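Local coordinates for SWI/SNF-related matrix-associated actin-dependent regulator of chromatin subfamily A-like protein 1 (Mus musculus, PDB 4O66) that probably uses this HARP domain to recognise structured DNA substrates for an ATP-dependent SNF2-family enzyme acting in DNA repair and replication, at residues Y28-R42 with T50-A64. Sequence-based numbering, arbitrary orientation.
With SO4 (sulfate ion), chain E.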
ATOM      1  N   TYR A  28       2.845   2.743   5.031  1.00 16.19           N
ATOM      2  CA  TYR A  28       1.385   2.720   5.103  1.00 19.13           C
ATOM      3  C   TYR A  28       0.966   3.015   6.535  1.00 24.73           C
ATOM      4  O   TYR A  28       1.831   3.304   7.362  1.00 27.52           O
ATOM      5  CB  TYR A  28       0.870   1.368   4.639  1.00 11.98           C
ATOM      6  CG  TYR A  28       1.324   1.036   3.230  1.00 19.95           C
ATOM      7  CD1 TYR A  28       0.750   1.660   2.143  1.00 13.14           C
ATOM      8  CD2 TYR A  28       2.340   0.106   2.997  1.00 19.69           C
ATOM      9  CE1 TYR A  28       1.150   1.357   0.857  1.00 15.41           C
ATOM     10  CE2 TYR A  28       2.747  -0.189   1.718  1.00 12.74           C
ATOM     11  CZ  TYR A  28       2.155   0.443   0.641  1.00 16.65           C
ATOM     12  OH  TYR A  28       2.549   0.118  -0.658  1.00 11.60           O
ATOM     13  N   ASN A  29      -0.331   2.963   6.832  1.00 25.08           N
ATOM     14  CA  ASN A  29      -0.799   3.069   8.218  1.00 19.16           C
ATOM     15  C   ASN A  29      -1.589   1.827   8.595  1.00 21.95           C
ATOM     16  O   ASN A  29      -1.794   0.956   7.758  1.00 22.97           O
ATOM     17  CB  ASN A  29      -1.621   4.351   8.446  1.00 26.69           C
ATOM     18  CG  ASN A  29      -2.860   4.469   7.549  1.00 18.77           C
ATOM     19  OD1 ASN A  29      -3.398   3.493   7.069  1.00 22.76           O
ATOM     20  ND2 ASN A  29      -3.340   5.680   7.386  1.00 17.29           N
ATOM     21  N   GLN A  30      -1.987   1.729   9.855  1.00 23.19           N
ATOM     22  CA  GLN A  30      -2.616   0.528  10.378  1.00 16.77           C
ATOM     23  C   GLN A  30      -3.913   0.193   9.641  1.00 19.79           C
ATOM     24  O   GLN A  30      -4.144  -0.952   9.267  1.00 24.71           O
ATOM     25  CB  GLN A  30      -2.880   0.689  11.900  1.00 22.96           C
ATOM     26  CG  GLN A  30      -1.811   1.491  12.688  1.00 29.54           C
ATOM     27  CD  GLN A  30      -0.776   0.624  13.418  1.00 39.40           C
ATOM     28  OE1 GLN A  30      -0.274  -0.359  12.864  1.00 49.36           O
ATOM     29  NE2 GLN A  30      -0.447   0.999  14.665  1.00 28.65           N
ATOM     30  N   GLU A  31      -4.748   1.197   9.414  1.00 21.25           N
ATOM     31  CA  GLU A  31      -6.030   1.003   8.742  1.00 28.56           C
ATOM     32  C   GLU A  31      -5.905   0.411   7.370  1.00 26.91           C
ATOM     33  O   GLU A  31      -6.653  -0.485   6.997  1.00 28.97           O
ATOM     34  CB  GLU A  31      -6.751   2.320   8.600  1.00 29.40           C
ATOM     35  CG  GLU A  31      -7.575   2.737   9.760  1.00 35.83           C
ATOM     36  CD  GLU A  31      -7.880   4.209   9.686  1.00 51.59           C
ATOM     37  OE1 GLU A  31      -6.945   4.983   9.973  1.00 72.04           O
ATOM     38  OE2 GLU A  31      -9.015   4.599   9.314  1.00 48.55           O
ATOM     39  N   LEU A  32      -4.967   0.959   6.611  1.00 26.81           N
ATOM     40  CA  LEU A  32      -4.758   0.586   5.226  1.00 23.99           C
ATOM     41  C   LEU A  32      -4.256  -0.826   5.119  1.00 12.27           C
ATOM     42  O   LEU A  32      -4.745  -1.596   4.325  1.00 15.07           O
ATOM     43  CB  LEU A  32      -3.780   1.570   4.563  1.00 17.90           C
ATOM     44  CG  LEU A  32      -3.662   1.508   3.043  1.00 22.23           C
ATOM     45  CD1 LEU A  32      -5.021   1.531   2.381  1.00 25.41           C
ATOM     46  CD2 LEU A  32      -2.821   2.658   2.563  1.00 29.44           C
ATOM     47  N   ILE A  33      -3.279  -1.172   5.940  1.00 23.58           N
ATOM     48  CA  ILE A  33      -2.765  -2.531   5.946  1.00 22.09           C
ATOM     49  C   ILE A  33      -3.868  -3.538   6.298  1.00 17.80           C
ATOM     50  O   ILE A  33      -3.902  -4.636   5.759  1.00 20.31           O
ATOM     51  CB  ILE A  33      -1.573  -2.659   6.913  1.00 18.75           C
ATOM     52  CG1 ILE A  33      -0.446  -1.761   6.409  1.00 23.06           C
ATOM     53  CG2 ILE A  33      -1.123  -4.101   6.998  1.00 25.89           C
ATOM     54  CD1 ILE A  33       0.778  -1.735   7.253  1.00 36.08           C
ATOM     55  N   ALA A  34      -4.767  -3.158   7.204  1.00 19.88           N
ATOM     56  CA  ALA A  34      -5.893  -4.005   7.543  1.00 16.51           C
ATOM     57  C   ALA A  34      -6.754  -4.272   6.304  1.00 21.75           C
ATOM     58  O   ALA A  34      -7.135  -5.410   6.063  1.00 26.42           O
ATOM     59  CB  ALA A  34      -6.722  -3.363   8.637  1.00 19.90           C
ATOM     60  N   VAL A  35      -7.044  -3.225   5.521  1.00 16.58           N
ATOM     61  CA  VAL A  35      -7.751  -3.393   4.257  1.00 16.04           C
ATOM     62  C   VAL A  35      -6.959  -4.324   3.362  1.00 13.50           C
ATOM     63  O   VAL A  35      -7.511  -5.272   2.819  1.00 21.11           O
ATOM     64  CB  VAL A  35      -7.996  -2.022   3.531  1.00 16.28           C
ATOM     65  CG1 VAL A  35      -8.591  -2.206   2.138  1.00 13.97           C
ATOM     66  CG2 VAL A  35      -8.883  -1.125   4.363  1.00 16.78           C
ATOM     67  N   PHE A  36      -5.661  -4.067   3.218  1.00 16.05           N
ATOM     68  CA  PHE A  36      -4.817  -4.889   2.347  1.00 13.16           C
ATOM     69  C   PHE A  36      -4.906  -6.361   2.685  1.00 15.49           C
ATOM     70  O   PHE A  36      -4.950  -7.186   1.805  1.00 21.22           O
ATOM     71  CB  PHE A  36      -3.354  -4.481   2.450  1.00  9.58           C
ATOM     72  CG  PHE A  36      -3.023  -3.160   1.856  1.00 13.27           C
ATOM     73  CD1 PHE A  36      -3.909  -2.473   1.051  1.00 15.80           C
ATOM     74  CD2 PHE A  36      -1.778  -2.610   2.091  1.00 15.25           C
ATOM     75  CE1 PHE A  36      -3.534  -1.253   0.484  1.00 19.09           C
ATOM     76  CE2 PHE A  36      -1.408  -1.398   1.542  1.00 13.86           C
ATOM     77  CZ  PHE A  36      -2.272  -0.721   0.724  1.00 11.98           C
ATOM     78  N   LYS A  37      -4.885  -6.702   3.966  1.00 19.11           N
ATOM     79  CA  LYS A  37      -4.853  -8.100   4.375  1.00 18.19           C
ATOM     80  C   LYS A  37      -6.215  -8.771   4.266  1.00 19.19           C
ATOM     81  O   LYS A  37      -6.339  -9.990   4.374  1.00 26.25           O
ATOM     82  CB  LYS A  37      -4.310  -8.215   5.797  1.00 26.90           C
ATOM     83  CG  LYS A  37      -2.842  -7.891   5.878  1.00 23.51           C
ATOM     84  CD  LYS A  37      -2.232  -8.271   7.193  1.00 36.65           C
ATOM     85  CE  LYS A  37      -0.740  -7.983   7.176  1.00 31.00           C
ATOM     86  NZ  LYS A  37      -0.061  -8.496   8.401  1.00 36.26           N
ATOM     87  N   SER A  38      -7.245  -7.972   4.017  1.00 28.43           N
ATOM     88  CA  SER A  38      -8.591  -8.480   3.785  1.00 17.21           C
ATOM     89  C   SER A  38      -8.837  -8.883   2.340  1.00 17.52           C
ATOM     90  O   SER A  38      -9.792  -9.572   2.021  1.00 20.09           O
ATOM     91  CB  SER A  38      -9.612  -7.428   4.209  1.00 16.36           C
ATOM     92  OG  SER A  38      -9.795  -6.458   3.215  1.00 20.63           O
ATOM     93  N   LEU A  39      -7.940  -8.470   1.459  1.00 22.38           N
ATOM     94  CA  LEU A  39      -8.112  -8.701   0.048  1.00 15.70           C
ATOM     95  C   LEU A  39      -7.463 -10.001  -0.394  1.00 15.06           C
ATOM     96  O   LEU A  39      -6.282 -10.241  -0.138  1.00 13.87           O
ATOM     97  CB  LEU A  39      -7.542  -7.507  -0.722  1.00 14.63           C
ATOM     98  CG  LEU A  39      -8.291  -6.188  -0.429  1.00 18.83           C
ATOM     99  CD1 LEU A  39      -7.593  -4.980  -1.042  1.00 12.54           C
ATOM    100  CD2 LEU A  39      -9.724  -6.249  -0.928  1.00 17.52           C
ATOM    101  N   PRO A  40      -8.231 -10.857  -1.067  1.00 13.40           N
ATOM    102  CA  PRO A  40      -7.719 -12.180  -1.427  1.00 14.03           C
ATOM    103  C   PRO A  40      -6.507 -12.206  -2.380  1.00 14.80           C
ATOM    104  O   PRO A  40      -5.708 -13.132  -2.252  1.00 18.94           O
ATOM    105  CB  PRO A  40      -8.954 -12.861  -2.070  1.00 15.29           C
ATOM    106  CG  PRO A  40      -9.811 -11.757  -2.499  1.00 14.16           C
ATOM    107  CD  PRO A  40      -9.621 -10.661  -1.509  1.00 12.42           C
ATOM    108  N   SER A  41      -6.332 -11.231  -3.278  1.00 16.85           N
ATOM    109  CA  SER A  41      -5.233 -11.269  -4.259  1.00 12.52           C
ATOM    110  C   SER A  41      -3.987 -10.519  -3.816  1.00 13.09           C
ATOM    111  O   SER A  41      -3.049 -10.395  -4.588  1.00 13.29           O
ATOM    112  CB  SER A  41      -5.649 -10.663  -5.585  1.00 12.55           C
ATOM    113  OG  SER A  41      -5.924  -9.314  -5.335  1.00 16.31           O
ATOM    114  N   ARG A  42      -3.983 -10.059  -2.576  1.00 18.28           N
ATOM    115  CA  ARG A  42      -2.902  -9.262  -1.995  1.00 15.52           C
ATOM    116  C   ARG A  42      -1.526  -9.914  -2.127  1.00 16.79           C
ATOM    117  O   ARG A  42      -1.370 -11.132  -2.048  1.00 16.05           O
ATOM    118  CB  ARG A  42      -3.198  -8.970  -0.525  1.00 10.52           C
ATOM    119  CG  ARG A  42      -2.964 -10.151   0.369  1.00 11.31           C
ATOM    120  CD  ARG A  42      -3.484  -9.909   1.764  1.00 16.93           C
ATOM    121  NE  ARG A  42      -3.323 -11.085   2.633  1.00 23.09           N
ATOM    122  CZ  ARG A  42      -4.216 -12.070   2.732  1.00 21.51           C
ATOM    123  NH1 ARG A  42      -5.334 -12.031   2.014  1.00 21.38           N
ATOM    124  NH2 ARG A  42      -3.989 -13.089   3.555  1.00 20.46           N
ATOM    125  N   THR A  50       6.202  -2.555  -0.912  1.00 12.20           N
ATOM    126  CA  THR A  50       4.992  -2.161  -1.657  1.00 12.97           C
ATOM    127  C   THR A  50       3.999  -3.306  -1.772  1.00 10.15           C
ATOM    128  O   THR A  50       4.409  -4.426  -2.012  1.00 13.11           O
ATOM    129  CB  THR A  50       5.341  -1.683  -3.081  1.00 15.67           C
ATOM    130  OG1 THR A  50       6.140  -0.502  -3.011  1.00 14.59           O
ATOM    131  CG2 THR A  50       4.083  -1.322  -3.877  1.00  9.87           C
ATOM    132  N   TRP A  51       2.705  -2.990  -1.661  1.00 10.24           N
ATOM    133  CA  TRP A  51       1.610  -3.958  -1.819  1.00 12.46           C
ATOM    134  C   TRP A  51       1.031  -3.907  -3.218  1.00  8.18           C
ATOM    135  O   TRP A  51       0.831  -2.835  -3.769  1.00 14.40           O
ATOM    136  CB  TRP A  51       0.499  -3.671  -0.822  1.00  7.71           C
ATOM    137  CG  TRP A  51       0.815  -4.052   0.625  1.00 11.66           C
ATOM    138  CD1 TRP A  51       1.423  -3.287   1.557  1.00 16.82           C
ATOM    139  CD2 TRP A  51       0.467  -5.268   1.278  1.00 19.35           C
ATOM    140  NE1 TRP A  51       1.497  -3.946   2.750  1.00 12.04           N
ATOM    141  CE2 TRP A  51       0.924  -5.175   2.605  1.00 17.29           C
ATOM    142  CE3 TRP A  51      -0.164  -6.436   0.863  1.00 12.56           C
ATOM    143  CZ2 TRP A  51       0.752  -6.186   3.520  1.00 18.03           C
ATOM    144  CZ3 TRP A  51      -0.330  -7.443   1.767  1.00 20.23           C
ATOM    145  CH2 TRP A  51       0.125  -7.316   3.089  1.00 23.85           C
ATOM    146  N   ASP A  52       0.792  -5.048  -3.816  1.00 10.36           N
ATOM    147  CA  ASP A  52       0.053  -5.034  -5.066  1.00 11.63           C
ATOM    148  C   ASP A  52      -1.079  -6.050  -5.024  1.00 11.77           C
ATOM    149  O   ASP A  52      -1.088  -6.958  -4.175  1.00 15.92           O
ATOM    150  CB  ASP A  52       0.971  -5.294  -6.254  1.00 13.52           C
ATOM    151  CG  ASP A  52       1.680  -6.614  -6.158  1.00 16.88           C
ATOM    152  OD1 ASP A  52       1.128  -7.637  -6.619  1.00 16.16           O
ATOM    153  OD2 ASP A  52       2.799  -6.637  -5.605  1.00 13.61           O
ATOM    154  N   PHE A  53      -2.022  -5.900  -5.945  1.00 13.92           N
ATOM    155  CA  PHE A  53      -3.296  -6.613  -5.959  1.00  9.74           C
ATOM    156  C   PHE A  53      -3.703  -6.921  -7.391  1.00 10.19           C
ATOM    157  O   PHE A  53      -3.274  -6.243  -8.289  1.00 11.95           O
ATOM    158  CB  PHE A  53      -4.372  -5.754  -5.289  1.00  8.76           C
ATOM    159  CG  PHE A  53      -4.007  -5.303  -3.934  1.00 11.49           C
ATOM    160  CD1 PHE A  53      -3.303  -4.120  -3.756  1.00 13.50           C
ATOM    161  CD2 PHE A  53      -4.347  -6.033  -2.836  1.00  8.10           C
ATOM    162  CE1 PHE A  53      -2.942  -3.705  -2.514  1.00 12.57           C
ATOM    163  CE2 PHE A  53      -3.990  -5.616  -1.575  1.00 10.62           C
ATOM    164  CZ  PHE A  53      -3.283  -4.465  -1.415  1.00 16.18           C
ATOM    165  N   SER A  54      -4.513  -7.953  -7.605  1.00 13.00           N
ATOM    166  CA  SER A  54      -5.189  -8.131  -8.878  1.00 15.20           C
ATOM    167  C   SER A  54      -6.158  -6.966  -9.129  1.00 11.77           C
ATOM    168  O   SER A  54      -6.720  -6.382  -8.205  1.00 11.08           O
ATOM    169  CB  SER A  54      -5.965  -9.470  -8.915  1.00 14.51           C
ATOM    170  OG  SER A  54      -6.561  -9.702 -10.190  1.00 12.11           O
ATOM    171  N   MET A  55      -6.344  -6.612 -10.390  1.00 16.31           N
ATOM    172  CA  MET A  55      -7.431  -5.713 -10.742  1.00 11.95           C
ATOM    173  C   MET A  55      -8.795  -6.226 -10.230  1.00 14.15           C
ATOM    174  O   MET A  55      -9.715  -5.450  -9.963  1.00 13.80           O
ATOM    175  CB  MET A  55      -7.443  -5.506 -12.254  1.00 11.42           C
ATOM    176  CG  MET A  55      -6.452  -4.461 -12.770  1.00 14.06           C
ATOM    177  SD  MET A  55      -6.556  -2.841 -11.944  1.00 18.83           S
ATOM    178  CE  MET A  55      -8.247  -2.342 -12.270  1.00 15.79           C
ATOM    179  N   SER A  56      -8.926  -7.531 -10.054  1.00 13.56           N
ATOM    180  CA  SER A  56     -10.160  -8.090  -9.501  1.00 16.51           C
ATOM    181  C   SER A  56     -10.462  -7.551  -8.098  1.00 20.78           C
ATOM    182  O   SER A  56     -11.621  -7.526  -7.681  1.00 17.17           O
ATOM    183  CB  SER A  56     -10.074  -9.608  -9.481  1.00 15.23           C
ATOM    184  OG  SER A  56      -9.255 -10.055  -8.412  1.00 15.39           O
ATOM    185  N   ASP A  57      -9.433  -7.076  -7.382  1.00 15.81           N
ATOM    186  CA  ASP A  57      -9.651  -6.492  -6.065  1.00 10.69           C
ATOM    187  C   ASP A  57      -9.715  -4.996  -6.029  1.00 13.02           C
ATOM    188  O   ASP A  57      -9.861  -4.436  -4.955  1.00 16.24           O
ATOM    189  CB  ASP A  57      -8.567  -6.926  -5.077  1.00 10.82           C
ATOM    190  CG  ASP A  57      -8.825  -8.282  -4.501  1.00 21.39           C
ATOM    191  OD1 ASP A  57     -10.003  -8.735  -4.562  1.00 23.74           O
ATOM    192  OD2 ASP A  57      -7.849  -8.885  -3.988  1.00 19.15           O
ATOM    193  N   TYR A  58      -9.623  -4.347  -7.185  1.00 10.30           N
ATOM    194  CA  TYR A  58      -9.526  -2.889  -7.218  1.00 10.77           C
ATOM    195  C   TYR A  58     -10.749  -2.209  -6.636  1.00 11.13           C
ATOM    196  O   TYR A  58     -10.623  -1.316  -5.786  1.00 11.37           O
ATOM    197  CB  TYR A  58      -9.270  -2.403  -8.654  1.00  9.07           C
ATOM    198  CG  TYR A  58      -9.285  -0.877  -8.802  1.00 15.72           C
ATOM    199  CD1 TYR A  58      -8.302  -0.092  -8.206  1.00 14.43           C
ATOM    200  CD2 TYR A  58     -10.282  -0.246  -9.533  1.00 14.37           C
ATOM    201  CE1 TYR A  58      -8.296   1.260  -8.339  1.00 16.92           C
ATOM    202  CE2 TYR A  58     -10.303   1.118  -9.671  1.00 14.63           C
ATOM    203  CZ  TYR A  58      -9.296   1.872  -9.074  1.00 22.47           C
ATOM    204  OH  TYR A  58      -9.283   3.238  -9.202  1.00 14.26           O
ATOM    205  N   ARG A  59     -11.937  -2.625  -7.083  1.00 14.39           N
ATOM    206  CA  ARG A  59     -13.177  -1.970  -6.643  1.00 12.85           C
ATOM    207  C   ARG A  59     -13.370  -2.148  -5.121  1.00 16.06           C
ATOM    208  O   ARG A  59     -13.739  -1.212  -4.424  1.00 19.47           O
ATOM    209  CB  ARG A  59     -14.386  -2.505  -7.442  1.00 15.56           C
ATOM    210  CG  ARG A  59     -15.699  -1.738  -7.206  1.00 27.55           C
ATOM    211  CD  ARG A  59     -16.800  -2.131  -8.186  0.50 23.70           C
ATOM    212  N   ALA A  60     -13.068  -3.336  -4.614  1.00 19.14           N
ATOM    213  CA  ALA A  60     -13.163  -3.624  -3.182  1.00 20.20           C
ATOM    214  C   ALA A  60     -12.217  -2.761  -2.377  1.00 21.07           C
ATOM    215  O   ALA A  60     -12.605  -2.224  -1.342  1.00 21.21           O
ATOM    216  CB  ALA A  60     -12.877  -5.084  -2.912  1.00 19.96           C
ATOM    217  N   LEU A  61     -10.973  -2.616  -2.837  1.00 15.07           N
ATOM    218  CA  LEU A  61     -10.023  -1.759  -2.154  1.00  7.37           C
ATOM    219  C   LEU A  61     -10.514  -0.328  -2.050  1.00 20.89           C
ATOM    220  O   LEU A  61     -10.470   0.288  -0.971  1.00 22.15           O
ATOM    221  CB  LEU A  61      -8.674  -1.782  -2.886  1.00  9.40           C
ATOM    222  CG  LEU A  61      -7.495  -1.073  -2.215  1.00 17.29           C
ATOM    223  CD1 LEU A  61      -6.271  -1.912  -2.390  1.00 25.22           C
ATOM    224  CD2 LEU A  61      -7.225   0.245  -2.862  1.00 19.17           C
ATOM    225  N   MET A  62     -11.014   0.197  -3.169  1.00 12.20           N
ATOM    226  CA  MET A  62     -11.371   1.587  -3.229  1.00 21.44           C
ATOM    227  C   MET A  62     -12.598   1.824  -2.342  1.00 17.30           C
ATOM    228  O   MET A  62     -12.724   2.869  -1.675  1.00 20.31           O
ATOM    229  CB  MET A  62     -11.605   1.994  -4.686  1.00 21.71           C
ATOM    230  CG  MET A  62     -10.347   2.058  -5.524  1.00 17.62           C
ATOM    231  SD  MET A  62      -9.105   3.229  -4.920  1.00 25.78           S
ATOM    232  CE  MET A  62      -9.686   4.771  -5.569  1.00 15.13           C
ATOM    233  N   LYS A  63     -13.480   0.826  -2.313  1.00 25.29           N
ATOM    234  CA  LYS A  63     -14.687   0.844  -1.480  1.00 20.60           C
ATOM    235  C   LYS A  63     -14.366   0.814   0.005  1.00 24.14           C
ATOM    236  O   LYS A  63     -15.007   1.507   0.781  1.00 26.95           O
ATOM    237  CB  LYS A  63     -15.596  -0.326  -1.837  1.00 21.48           C
ATOM    238  CG  LYS A  63     -16.886  -0.410  -1.014  1.00 31.50           C
ATOM    239  CD  LYS A  63     -17.856  -1.401  -1.657  0.50 30.34           C
ATOM    240  CE  LYS A  63     -18.869  -1.942  -0.668  0.50 26.52           C
ATOM    241  NZ  LYS A  63     -19.755  -2.919  -1.348  0.50 31.19           N
ATOM    242  N   ALA A  64     -13.374   0.019   0.412  1.00 19.04           N
ATOM    243  CA  ALA A  64     -13.004  -0.006   1.825  1.00 20.11           C
ATOM    244  C   ALA A  64     -12.331   1.283   2.237  1.00 29.09           C
ATOM    245  O   ALA A  64     -12.485   1.745   3.364  1.00 34.08           O
ATOM    246  CB  ALA A  64     -12.102  -1.193   2.139  1.00 13.90           C
TER
HETATM  247  S   SO4 E 301       7.545  -0.034  -6.529  1.00 37.91           S
HETATM  248  O1  SO4 E 301       8.631  -0.221  -7.494  1.00 27.06           O
HETATM  249  O2  SO4 E 301       7.004  -1.350  -6.172  1.00 25.77           O
HETATM  250  O3  SO4 E 301       8.086   0.652  -5.354  1.00 34.42           O
HETATM  251  O4  SO4 E 301       6.474   0.791  -7.091  1.00 32.56           O
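W51 presents one face to F36, whose CD2 sits over the rim of the indole and approaches W51 CG to 3.3 Å; the F36 plane and the five-membered ring of W51 meet obliquely at 44°. Over the six-membered ring F36 CB makes a CH-pi contact. The indole edge points at the face of Y28 in an offset edge-to-face pair, planes at 72°, with Y28 CE2 3.4 Å from W51 CD1; F36 CE2 lies over the centre of a Y28 face. R42 CB lies at another part of the indole rim. F53 CE1 comes over one face of F36, and these three pairs join Y28, W51, F36 and F53 into one aromatic cluster. L61 CD1 covers a face of F53 and meets L39 CD1 at 3.6 Å.

Two polar links flank it. W51 N donates to Y28 OH at 3.3 Å. At the other end D57 OD2 accepts S41 N at 2.9 Å, nearly along its own C-O axis; its approach to S41 OG is implausibly short and doubtful in detail. S41 OG, placed between its backbone N and carbonyl carbon (chi1 64°), accepts from S54 N at 3.0 Å. Through S41 N, D57 holds turn 39-42 against the 3-10 turn 55-57 preceding helix 58-65.

Helix 30-38 runs nearly antiparallel to helix 58-65, 10.2 Å from the axis of its 58-64 segment, and V35 CG1 packs on A64 CB, 3.7 Å away. Strand 50-52 turns W51, and the loop after it F53, onto helix 30-38. It pairs antiparallel with strand 43-45, where Y44 meets the W51 ring and H43 ND1 hydrogen-bonds D52 OD2, the two backbones bonding too. Both helices and this hairpin thus share one packing core of the probably DNA-binding HARP domain.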